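Local coordinates for protein carboxynorspermidine decarboxylase (Campylobacter jejuni subsp. jejuni 81116, PDB 3N29) that probably decarboxylates carboxynorspermidine to norspermidine with the help of pyridoxal-5'-phosphate, as a member of the beta/alpha-barrel-fold basic amino acid decarboxylases, at residues 319-324 with 358-363; 160-165 with 216-221; 48-53 with 395-400. All blocks are in the same frame, centred on the assembly; numbering follows the deposited sequence.

Contact 1. Residues 319-324 with 358-363; sequences LNARIL and YAFDKK
Arg322 and Ile323 pair with Ala359 and Tyr358 in an antiparallel beta ladder. It joins strands 321-325 and 354-360 of the mixed sheet, apart from the barrel. Arg322 and Ala359 form the hydrogen-bonded pair. Arg322 N donates to Ala359 O at 2.9 Å, and Ala359 N donates to Arg322 O at 2.8 Å. Ile323 and Tyr358 form the next, non-hydrogen-bonded pair. Their side chains run alongside each other on one face of the sheet, with Ile323 CG1 3.7 Å from Tyr358 CE1. Ala359 projects to the other face, where Leu324 CD1 packs on its CB at 3.8 Å. Arg322 points to this face too, and Glu339, Ser333 and Asp334 bind its guanidinium. Tyr358 OH is hydrogen-bonded to Ser316 O. Past the ladder, a water takes over the cross-link: it donates to Asn320 O and accepts from Asp361 N. Phe360 lays one ring face against Ala321. The methyl carbon Ala321 CB sits 3.8 Å from the centroid of the Phe360 ring, a CH-pi contact offset toward the rim.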
loop_
_atom_site.group_PDB
_atom_site.type_symbol
_atom_site.label_atom_id
_atom_site.label_comp_id
_atom_site.label_asym_id
_atom_site.label_seq_id
_atom_site.Cartn_x
_atom_site.Cartn_y
_atom_site.Cartn_z
ATOM N N LEU A 319 -6.802 16.097 -15.297
ATOM C CA LEU A 319 -7.629 17.218 -15.781
ATOM C C LEU A 319 -6.860 18.019 -16.850
ATOM O O LEU A 319 -5.687 18.315 -16.652
ATOM C CB LEU A 319 -7.980 18.123 -14.642
ATOM C CG LEU A 319 -8.804 19.370 -14.917
ATOM C CD1 LEU A 319 -10.294 19.072 -15.300
ATOM C CD2 LEU A 319 -8.718 20.299 -13.670
ATOM N N ASN A 320 -7.542 18.305 -17.975
ATOM C CA ASN A 320 -7.006 19.041 -19.118
ATOM C C ASN A 320 -5.876 18.339 -19.823
ATOM O O ASN A 320 -5.142 18.966 -20.534
ATOM C CB ASN A 320 -6.518 20.453 -18.737
ATOM C CG ASN A 320 -7.608 21.300 -18.134
ATOM O OD1 ASN A 320 -8.740 21.279 -18.594
ATOM N ND2 ASN A 320 -7.287 22.008 -17.040
ATOM N N ALA A 321 -5.705 17.043 -19.607
ATOM C CA ALA A 321 -4.670 16.307 -20.324
ATOM C C ALA A 321 -5.252 15.062 -20.952
ATOM O O ALA A 321 -6.349 14.576 -20.543
ATOM C CB ALA A 321 -3.485 15.956 -19.358
ATOM N N ARG A 322 -4.513 14.485 -21.900
ATOM C CA ARG A 322 -4.896 13.199 -22.468
ATOM C C ARG A 322 -3.797 12.194 -22.207
ATOM O O ARG A 322 -2.638 12.514 -22.342
ATOM C CB ARG A 322 -5.165 13.267 -23.978
ATOM C CG ARG A 322 -6.164 14.384 -24.412
ATOM C CD ARG A 322 -6.521 14.461 -25.920
ATOM N NE ARG A 322 -5.268 14.477 -26.710
ATOM C CZ ARG A 322 -4.638 13.379 -27.162
ATOM N NH1 ARG A 322 -5.153 12.159 -26.996
ATOM N NH2 ARG A 322 -3.510 13.508 -27.798
ATOM N N ILE A 323 -4.171 10.966 -21.915
ATOM C CA ILE A 323 -3.171 9.861 -21.757
ATOM C C ILE A 323 -2.600 9.506 -23.138
ATOM O O ILE A 323 -3.354 9.162 -24.093
ATOM C CB ILE A 323 -3.784 8.623 -21.091
ATOM C CG1 ILE A 323 -4.292 8.918 -19.668
ATOM C CG2 ILE A 323 -2.803 7.393 -21.184
ATOM C CD1 ILE A 323 -5.291 7.873 -19.181
ATOM N N LEU A 324 -1.272 9.568 -23.259
ATOM C CA LEU A 324 -0.554 9.110 -24.460
ATOM C C LEU A 324 -0.008 7.675 -24.276
ATOM O O LEU A 324 -0.028 6.925 -25.219
ATOM C CB LEU A 324 0.642 9.980 -24.753
ATOM C CG LEU A 324 0.276 11.443 -25.083
ATOM C CD1 LEU A 324 1.556 12.321 -24.995
ATOM C CD2 LEU A 324 -0.404 11.622 -26.437
ATOM N N TYR A 358 1.485 12.049 -20.668
ATOM C CA TYR A 358 0.263 12.782 -20.933
ATOM C C TYR A 358 0.540 13.990 -21.816
ATOM O O TYR A 358 1.668 14.562 -21.807
ATOM C CB TYR A 358 -0.336 13.294 -19.606
ATOM C CG TYR A 358 -0.700 12.261 -18.547
ATOM C CD1 TYR A 358 -2.014 11.915 -18.322
ATOM C CD2 TYR A 358 0.286 11.634 -17.758
ATOM C CE1 TYR A 358 -2.360 10.999 -17.342
ATOM C CE2 TYR A 358 -0.074 10.681 -16.744
ATOM C CZ TYR A 358 -1.391 10.377 -16.554
ATOM O OH TYR A 358 -1.747 9.486 -15.562
ATOM N N ALA A 359 -0.492 14.375 -22.566
ATOM C CA ALA A 359 -0.455 15.451 -23.490
ATOM C C ALA A 359 -1.247 16.585 -22.863
ATOM O O ALA A 359 -2.401 16.351 -22.428
ATOM C CB ALA A 359 -1.131 15.065 -24.794
ATOM N N PHE A 360 -0.621 17.766 -22.845
ATOM C CA PHE A 360 -1.235 19.017 -22.386
ATOM C C PHE A 360 -1.302 20.046 -23.535
ATOM O O PHE A 360 -0.522 19.936 -24.500
ATOM C CB PHE A 360 -0.413 19.606 -21.224
ATOM C CG PHE A 360 -0.376 18.747 -19.980
ATOM C CD1 PHE A 360 -1.233 19.008 -18.904
ATOM C CD2 PHE A 360 0.531 17.703 -19.853
ATOM C CE1 PHE A 360 -1.176 18.262 -17.725
ATOM C CE2 PHE A 360 0.554 16.929 -18.695
ATOM C CZ PHE A 360 -0.294 17.187 -17.644
ATOM N N ASP A 361 -2.210 21.031 -23.405
ATOM C CA ASP A 361 -2.353 22.175 -24.342
ATOM C C ASP A 361 -1.305 23.265 -24.207
ATOM O O ASP A 361 -1.215 24.142 -25.063
ATOM C CB ASP A 361 -3.657 22.923 -24.050
ATOM C CG ASP A 361 -4.842 22.227 -24.595
ATOM O OD1 ASP A 361 -4.692 21.112 -25.143
ATOM O OD2 ASP A 361 -5.940 22.812 -24.510
ATOM N N LYS A 362 -0.575 23.273 -23.105
ATOM C CA LYS A 362 0.486 24.267 -22.909
ATOM C C LYS A 362 1.612 23.667 -22.080
ATOM O O LYS A 362 1.415 22.620 -21.460
ATOM C CB LYS A 362 -0.099 25.493 -22.204
ATOM C CG LYS A 362 -0.978 25.136 -21.038
ATOM C CD LYS A 362 -1.182 26.334 -20.055
ATOM C CE LYS A 362 -1.463 25.799 -18.627
ATOM N NZ LYS A 362 -1.443 26.902 -17.583
ATOM N N LYS A 363 2.789 24.276 -22.103
ATOM C CA LYS A 363 3.905 23.748 -21.355
ATOM C C LYS A 363 3.600 23.834 -19.893
ATOM O O LYS A 363 2.923 24.738 -19.448
ATOM C CB LYS A 363 5.205 24.524 -21.617
ATOM C CG LYS A 363 5.702 24.322 -23.012
ATOM C CD LYS A 363 6.888 25.259 -23.319
ATOM C CE LYS A 363 7.484 24.895 -24.639
ATOM N NZ LYS A 363 8.256 23.645 -24.515
HETATM O O HOH W 1 -3.838 21.156 -21.121
#

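Contact 2. Residues 160-165 with 216-221; sequences CNVEFS and LKVFEE
Val218 meets Val162 with one methyl and Phe164 with the other. This packs a loop against helix 209-223 of the beta/alpha-barrel. The loop, residues 160-165, follows barrel strand 155-159. The helix, which holds residues 216-221, comes after strand 198-200. The two valines approach at a slant, and Val162 CG1 lies 3.6 Å from Val218 CG1. In Val218, CG1 stands anti to the backbone N (chi1 179°), while CG2 takes the position beside that N and reaches the aromatic ring. Val218 CG2 stands over the centre of the Phe164 ring, 3.9 Å from its centroid and 13° off the normal. This is a CH-pi contact on the ring face. Ser165 OG lies above the opposite face of the same ring, offset toward the rim.

The second ring is used differently. Val162 and Phe219 side chains cross at about a right angle, with Val162 CG2 4.0 Å from Phe219 CD1. Cys160 brings its sulfur to the edge of the Phe219 ring, in the ring plane. Cys160 SG is 4.0 Å from Phe219 CE1, a sulfur-aromatic contact at the rim. Phe219 also meets the rings of Phe201 and Phe223 and touches Leu199 of strand 198-200 and Phe258 of helix 248-262. It therefore links the loop to the barrel wall and to the next helix.

Val162 O accepts a weak hydrogen bond from Lys222 NZ. Within the loop, Glu163 N makes a weak bond to Asn161 OD1. Across the two segments the contact is apolar, so its hold comes from burial of methyl groups, sulfur and ring carbons.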
loop_
_atom_site.group_PDB
_atom_site.type_symbol
_atom_site.label_atom_id
_atom_site.label_comp_id
_atom_site.label_asym_id
_atom_site.label_seq_id
_atom_site.Cartn_x
_atom_site.Cartn_y
_atom_site.Cartn_z
ATOM N N CYS A 160 -22.910 -16.599 0.980
ATOM C CA CYS A 160 -23.102 -17.676 0.001
ATOM C C CYS A 160 -22.079 -17.511 -1.128
ATOM O O CYS A 160 -21.907 -16.405 -1.664
ATOM C CB CYS A 160 -24.478 -17.534 -0.571
ATOM S SG CYS A 160 -25.749 -17.759 0.713
ATOM N N ASN A 161 -21.400 -18.593 -1.468
ATOM C CA ASN A 161 -20.442 -18.604 -2.559
ATOM C C ASN A 161 -21.279 -18.910 -3.782
ATOM O O ASN A 161 -21.717 -20.000 -3.947
ATOM C CB ASN A 161 -19.374 -19.673 -2.351
ATOM C CG ASN A 161 -18.384 -19.737 -3.493
ATOM O OD1 ASN A 161 -18.693 -19.258 -4.595
ATOM N ND2 ASN A 161 -17.171 -20.359 -3.253
ATOM N N VAL A 162 -21.518 -17.953 -4.643
ATOM C CA VAL A 162 -22.411 -18.236 -5.748
ATOM C C VAL A 162 -21.757 -19.005 -6.887
ATOM O O VAL A 162 -22.478 -19.700 -7.656
ATOM C CB VAL A 162 -23.104 -16.981 -6.198
ATOM C CG1 VAL A 162 -23.894 -17.231 -7.475
ATOM C CG2 VAL A 162 -24.012 -16.548 -5.057
ATOM N N GLU A 163 -20.410 -18.992 -6.954
ATOM C CA GLU A 163 -19.676 -19.852 -7.927
ATOM C C GLU A 163 -20.043 -19.508 -9.382
ATOM O O GLU A 163 -20.660 -20.297 -10.100
ATOM C CB GLU A 163 -19.937 -21.359 -7.689
ATOM C CG GLU A 163 -19.432 -21.987 -6.360
ATOM C CD GLU A 163 -19.483 -23.532 -6.401
ATOM O OE1 GLU A 163 -20.494 -24.179 -5.963
ATOM O OE2 GLU A 163 -18.498 -24.097 -6.921
ATOM N N PHE A 164 -19.640 -18.326 -9.814
ATOM C CA PHE A 164 -20.036 -17.826 -11.119
ATOM C C PHE A 164 -18.953 -16.917 -11.729
ATOM O O PHE A 164 -18.152 -16.327 -11.005
ATOM C CB PHE A 164 -21.391 -17.105 -10.985
ATOM C CG PHE A 164 -22.041 -16.784 -12.307
ATOM C CD1 PHE A 164 -22.218 -17.788 -13.278
ATOM C CD2 PHE A 164 -22.469 -15.479 -12.585
ATOM C CE1 PHE A 164 -22.813 -17.502 -14.507
ATOM C CE2 PHE A 164 -23.051 -15.182 -13.812
ATOM C CZ PHE A 164 -23.232 -16.206 -14.784
ATOM N N SER A 165 -18.917 -16.840 -13.063
ATOM C CA SER A 165 -17.965 -15.982 -13.782
ATOM C C SER A 165 -18.461 -14.535 -13.766
ATOM O O SER A 165 -17.787 -13.628 -14.253
ATOM C CB SER A 165 -17.810 -16.456 -15.230
ATOM O OG SER A 165 -19.009 -16.230 -15.966
ATOM N N LEU A 216 -28.164 -13.197 -9.765
ATOM C CA LEU A 216 -29.407 -13.554 -9.035
ATOM C C LEU A 216 -29.979 -14.811 -9.580
ATOM O O LEU A 216 -30.470 -15.667 -8.831
ATOM C CB LEU A 216 -30.475 -12.448 -9.117
ATOM C CG LEU A 216 -30.170 -11.304 -8.154
ATOM C CD1 LEU A 216 -31.118 -10.114 -8.449
ATOM C CD2 LEU A 216 -30.300 -11.690 -6.707
ATOM N N LYS A 217 -29.940 -14.946 -10.898
ATOM C CA LYS A 217 -30.407 -16.196 -11.488
ATOM C C LYS A 217 -29.685 -17.419 -10.913
ATOM O O LYS A 217 -30.354 -18.439 -10.584
ATOM C CB LYS A 217 -30.311 -16.170 -13.008
ATOM C CG LYS A 217 -31.242 -15.129 -13.657
ATOM C CD LYS A 217 -31.346 -15.307 -15.187
ATOM C CE LYS A 217 -31.859 -14.023 -15.804
ATOM N NZ LYS A 217 -32.295 -14.072 -17.220
ATOM N N VAL A 218 -28.347 -17.328 -10.791
ATOM C CA VAL A 218 -27.548 -18.429 -10.253
ATOM C C VAL A 218 -27.781 -18.612 -8.741
ATOM O O VAL A 218 -27.929 -19.715 -8.233
ATOM C CB VAL A 218 -26.050 -18.243 -10.570
ATOM C CG1 VAL A 218 -25.227 -19.421 -9.953
ATOM C CG2 VAL A 218 -25.844 -18.140 -12.057
ATOM N N PHE A 219 -27.863 -17.515 -8.027
ATOM C CA PHE A 219 -28.176 -17.568 -6.595
ATOM C C PHE A 219 -29.530 -18.228 -6.290
ATOM O O PHE A 219 -29.633 -19.055 -5.355
ATOM C CB PHE A 219 -28.135 -16.156 -6.062
ATOM C CG PHE A 219 -28.495 -16.028 -4.599
ATOM C CD1 PHE A 219 -27.697 -16.581 -3.617
ATOM C CD2 PHE A 219 -29.622 -15.304 -4.214
ATOM C CE1 PHE A 219 -28.026 -16.429 -2.235
ATOM C CE2 PHE A 219 -29.959 -15.133 -2.852
ATOM C CZ PHE A 219 -29.168 -15.710 -1.858
ATOM N N GLU A 220 -30.580 -17.864 -7.040
ATOM C CA GLU A 220 -31.877 -18.512 -6.817
ATOM C C GLU A 220 -31.883 -19.978 -7.222
ATOM O O GLU A 220 -32.518 -20.818 -6.578
ATOM C CB GLU A 220 -33.008 -17.757 -7.543
ATOM C CG GLU A 220 -33.120 -16.338 -7.066
ATOM C CD GLU A 220 -34.313 -15.620 -7.702
ATOM O OE1 GLU A 220 -35.414 -16.166 -7.618
ATOM O OE2 GLU A 220 -34.126 -14.534 -8.272
ATOM N N GLU A 221 -31.150 -20.293 -8.276
ATOM C CA GLU A 221 -31.105 -21.663 -8.728
ATOM C C GLU A 221 -30.435 -22.528 -7.633
ATOM O O GLU A 221 -30.984 -23.562 -7.264
ATOM C CB GLU A 221 -30.386 -21.744 -10.060
ATOM C CG GLU A 221 -30.601 -23.011 -10.814
ATOM C CD GLU A 221 -29.309 -23.491 -11.436
ATOM O OE1 GLU A 221 -29.237 -23.579 -12.676
ATOM O OE2 GLU A 221 -28.345 -23.748 -10.676
#

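Contact 3. Residues 48-53 with 395-400; sequences ILEEDK and MLLDHK
Strands 46-50 and 393-397 run parallel in the mixed sheet, and this contact joins their ends where the first strand turns into helix 51-68. Ile48, Leu49 and Glu50 pair with Met395, Leu396 and Leu397. Leu49 carries two of the backbone bonds: its N donates to Met395 O at 2.9 Å, and its O accepts from Leu397 N at 2.8 Å. Glu51 N, in the first turn of the helix, adds a bond to Leu397 O at 2.9 Å. A water also donates to Leu397 O and accepts from Asp52 N, so that carbonyl has two partners.

Leu49 and Leu396 lie side by side on one face, with Leu49 CD2 4.0 Å from Leu396 CD1. Ile48, Met395 and Leu397 share the other face, where Ile48 CG2 nears Leu397 CB. Glu50 is the N-cap residue, and its OE1 forms a salt bridge with Lys53 NZ. Asp398 OD1 accepts from Lys400 N in an Asx turn, which shapes the chain just past the strand.

Glu51 reaches into this turn. Its CG is anti to the backbone N (chi1 176°) and the chain stays extended, which carries the carboxylate to His399. Arg55 NE forms a salt bridge with Glu51 OE2. Glu51 OE1 takes two bonds from His399. His399 N donates at 2.9 Å to Glu51 OE1 from above the carboxylate plane. His399 ND1 adds a weak bond of 3.2 Å to Glu51 OE1, which lies at the edge of the imidazole, with ring and carboxylate planes 82° apart.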
loop_
_atom_site.group_PDB
_atom_site.type_symbol
_atom_site.label_atom_id
_atom_site.label_comp_id
_atom_site.label_asym_id
_atom_site.label_seq_id
_atom_site.Cartn_x
_atom_site.Cartn_y
_atom_site.Cartn_z
ATOM N N ILE A 48 -9.242 16.070 -2.584
ATOM C CA ILE A 48 -10.318 17.027 -2.404
ATOM C C ILE A 48 -11.658 16.442 -2.833
ATOM O O ILE A 48 -11.904 16.135 -4.003
ATOM C CB ILE A 48 -10.002 18.347 -3.113
ATOM C CG1 ILE A 48 -8.630 18.868 -2.710
ATOM C CG2 ILE A 48 -11.130 19.398 -2.758
ATOM C CD1 ILE A 48 -8.268 20.205 -3.400
ATOM N N LEU A 49 -12.460 16.127 -1.863
ATOM C CA LEU A 49 -13.825 15.613 -2.132
ATOM C C LEU A 49 -14.769 16.767 -2.358
ATOM O O LEU A 49 -14.691 17.766 -1.629
ATOM C CB LEU A 49 -14.281 14.784 -0.980
ATOM C CG LEU A 49 -15.752 14.313 -0.932
ATOM C CD1 LEU A 49 -15.938 13.231 -1.865
ATOM C CD2 LEU A 49 -16.011 13.717 0.404
ATOM N N GLU A 50 -15.660 16.621 -3.335
ATOM C CA GLU A 50 -16.576 17.686 -3.711
ATOM C C GLU A 50 -17.954 17.310 -3.206
ATOM O O GLU A 50 -18.503 16.312 -3.615
ATOM C CB GLU A 50 -16.528 17.950 -5.194
ATOM C CG GLU A 50 -15.155 18.420 -5.666
ATOM C CD GLU A 50 -15.022 18.454 -7.180
ATOM O OE1 GLU A 50 -15.869 19.100 -7.854
ATOM O OE2 GLU A 50 -14.084 17.831 -7.708
ATOM N N GLU A 51 -18.448 18.084 -2.242
ATOM C CA GLU A 51 -19.741 17.801 -1.632
ATOM C C GLU A 51 -20.849 17.656 -2.657
ATOM O O GLU A 51 -21.655 16.724 -2.573
ATOM C CB GLU A 51 -20.075 18.826 -0.527
ATOM C CG GLU A 51 -21.439 18.627 0.059
ATOM C CD GLU A 51 -21.732 19.580 1.226
ATOM O OE1 GLU A 51 -20.869 20.404 1.597
ATOM O OE2 GLU A 51 -22.852 19.472 1.746
ATOM N N ASP A 52 -20.926 18.587 -3.608
ATOM C CA ASP A 52 -21.967 18.569 -4.613
ATOM C C ASP A 52 -22.008 17.238 -5.399
ATOM O O ASP A 52 -23.081 16.737 -5.722
ATOM C CB ASP A 52 -21.866 19.744 -5.616
ATOM C CG ASP A 52 -22.266 21.131 -4.994
ATOM O OD1 ASP A 52 -23.051 21.170 -4.012
ATOM O OD2 ASP A 52 -21.724 22.168 -5.466
ATOM N N LYS A 53 -20.835 16.691 -5.750
ATOM C CA LYS A 53 -20.765 15.425 -6.482
ATOM C C LYS A 53 -21.138 14.263 -5.621
ATOM O O LYS A 53 -21.850 13.331 -6.071
ATOM C CB LYS A 53 -19.340 15.204 -7.002
ATOM C CG LYS A 53 -18.856 16.370 -7.911
ATOM C CD LYS A 53 -19.180 16.167 -9.357
ATOM C CE LYS A 53 -18.454 17.259 -10.266
ATOM N NZ LYS A 53 -16.953 17.254 -10.064
ATOM N N MET A 395 -9.367 17.128 2.206
ATOM C CA MET A 395 -10.118 18.362 2.172
ATOM C C MET A 395 -11.478 18.134 1.526
ATOM O O MET A 395 -11.670 17.179 0.744
ATOM C CB MET A 395 -9.339 19.434 1.362
ATOM C CG MET A 395 -7.851 19.680 1.826
ATOM S SD MET A 395 -7.091 21.114 0.913
ATOM C CE MET A 395 -7.537 22.361 2.092
ATOM N N LEU A 396 -12.384 19.020 1.855
ATOM C CA LEU A 396 -13.766 19.024 1.433
ATOM C C LEU A 396 -14.079 20.342 0.785
ATOM O O LEU A 396 -14.015 21.373 1.426
ATOM C CB LEU A 396 -14.693 18.757 2.632
ATOM C CG LEU A 396 -16.180 18.782 2.225
ATOM C CD1 LEU A 396 -16.490 17.586 1.390
ATOM C CD2 LEU A 396 -17.132 18.917 3.409
ATOM N N LEU A 397 -14.466 20.338 -0.491
ATOM C CA LEU A 397 -15.023 21.507 -1.128
ATOM C C LEU A 397 -16.517 21.431 -0.924
ATOM O O LEU A 397 -17.196 20.599 -1.508
ATOM C CB LEU A 397 -14.705 21.535 -2.634
ATOM C CG LEU A 397 -15.244 22.714 -3.440
ATOM C CD1 LEU A 397 -14.572 24.006 -2.946
ATOM C CD2 LEU A 397 -15.014 22.543 -4.999
ATOM N N ASP A 398 -17.029 22.302 -0.100
ATOM C CA ASP A 398 -18.388 22.181 0.374
ATOM C C ASP A 398 -19.417 22.757 -0.548
ATOM O O ASP A 398 -19.093 23.224 -1.625
ATOM C CB ASP A 398 -18.524 22.684 1.824
ATOM C CG ASP A 398 -18.459 24.173 1.957
ATOM O OD1 ASP A 398 -18.707 24.889 0.955
ATOM O OD2 ASP A 398 -18.258 24.630 3.131
ATOM N N HIS A 399 -20.682 22.682 -0.161
ATOM C CA HIS A 399 -21.770 23.094 -1.065
ATOM C C HIS A 399 -21.817 24.570 -1.368
ATOM O O HIS A 399 -22.515 24.979 -2.318
ATOM C CB HIS A 399 -23.111 22.614 -0.538
ATOM C CG HIS A 399 -23.491 23.223 0.765
ATOM N ND1 HIS A 399 -23.050 22.737 1.984
ATOM C CD2 HIS A 399 -24.259 24.304 1.041
ATOM C CE1 HIS A 399 -23.556 23.487 2.954
ATOM N NE2 HIS A 399 -24.293 24.436 2.407
ATOM N N LYS A 400 -21.104 25.376 -0.572
ATOM C CA LYS A 400 -20.960 26.809 -0.827
ATOM C C LYS A 400 -19.667 27.084 -1.610
ATOM O O LYS A 400 -19.283 28.220 -1.756
ATOM C CB LYS A 400 -20.965 27.598 0.493
ATOM C CG LYS A 400 -22.317 27.591 1.198
ATOM C CD LYS A 400 -22.352 28.291 2.559
ATOM C CE LYS A 400 -23.805 28.565 2.975
ATOM N NZ LYS A 400 -23.953 29.317 4.269
HETATM O O HOH W 2 -19.044 20.812 -3.753
#

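In the fold
From the N terminus, the chain enters contact 3 first, through residues 48-53. It then builds the parallel barrel. Contact 2 closes within this part, where the loop at 160-165 meets helix 209-223. The chain next returns to the mixed sheet. There, between 319-324 and 358-363, contact 1 closes a loop of 33 residues. Residues 395-400 then complete contact 3. Contacts 1 and 2 are therefore in series, and both nest inside the long loop of contact 3. Contacts 1 and 3 reach the same sheet, with nearest atoms about 8 Å apart. Contact 2 belongs to the barrel, with its centre about 39 Å from that of contact 3.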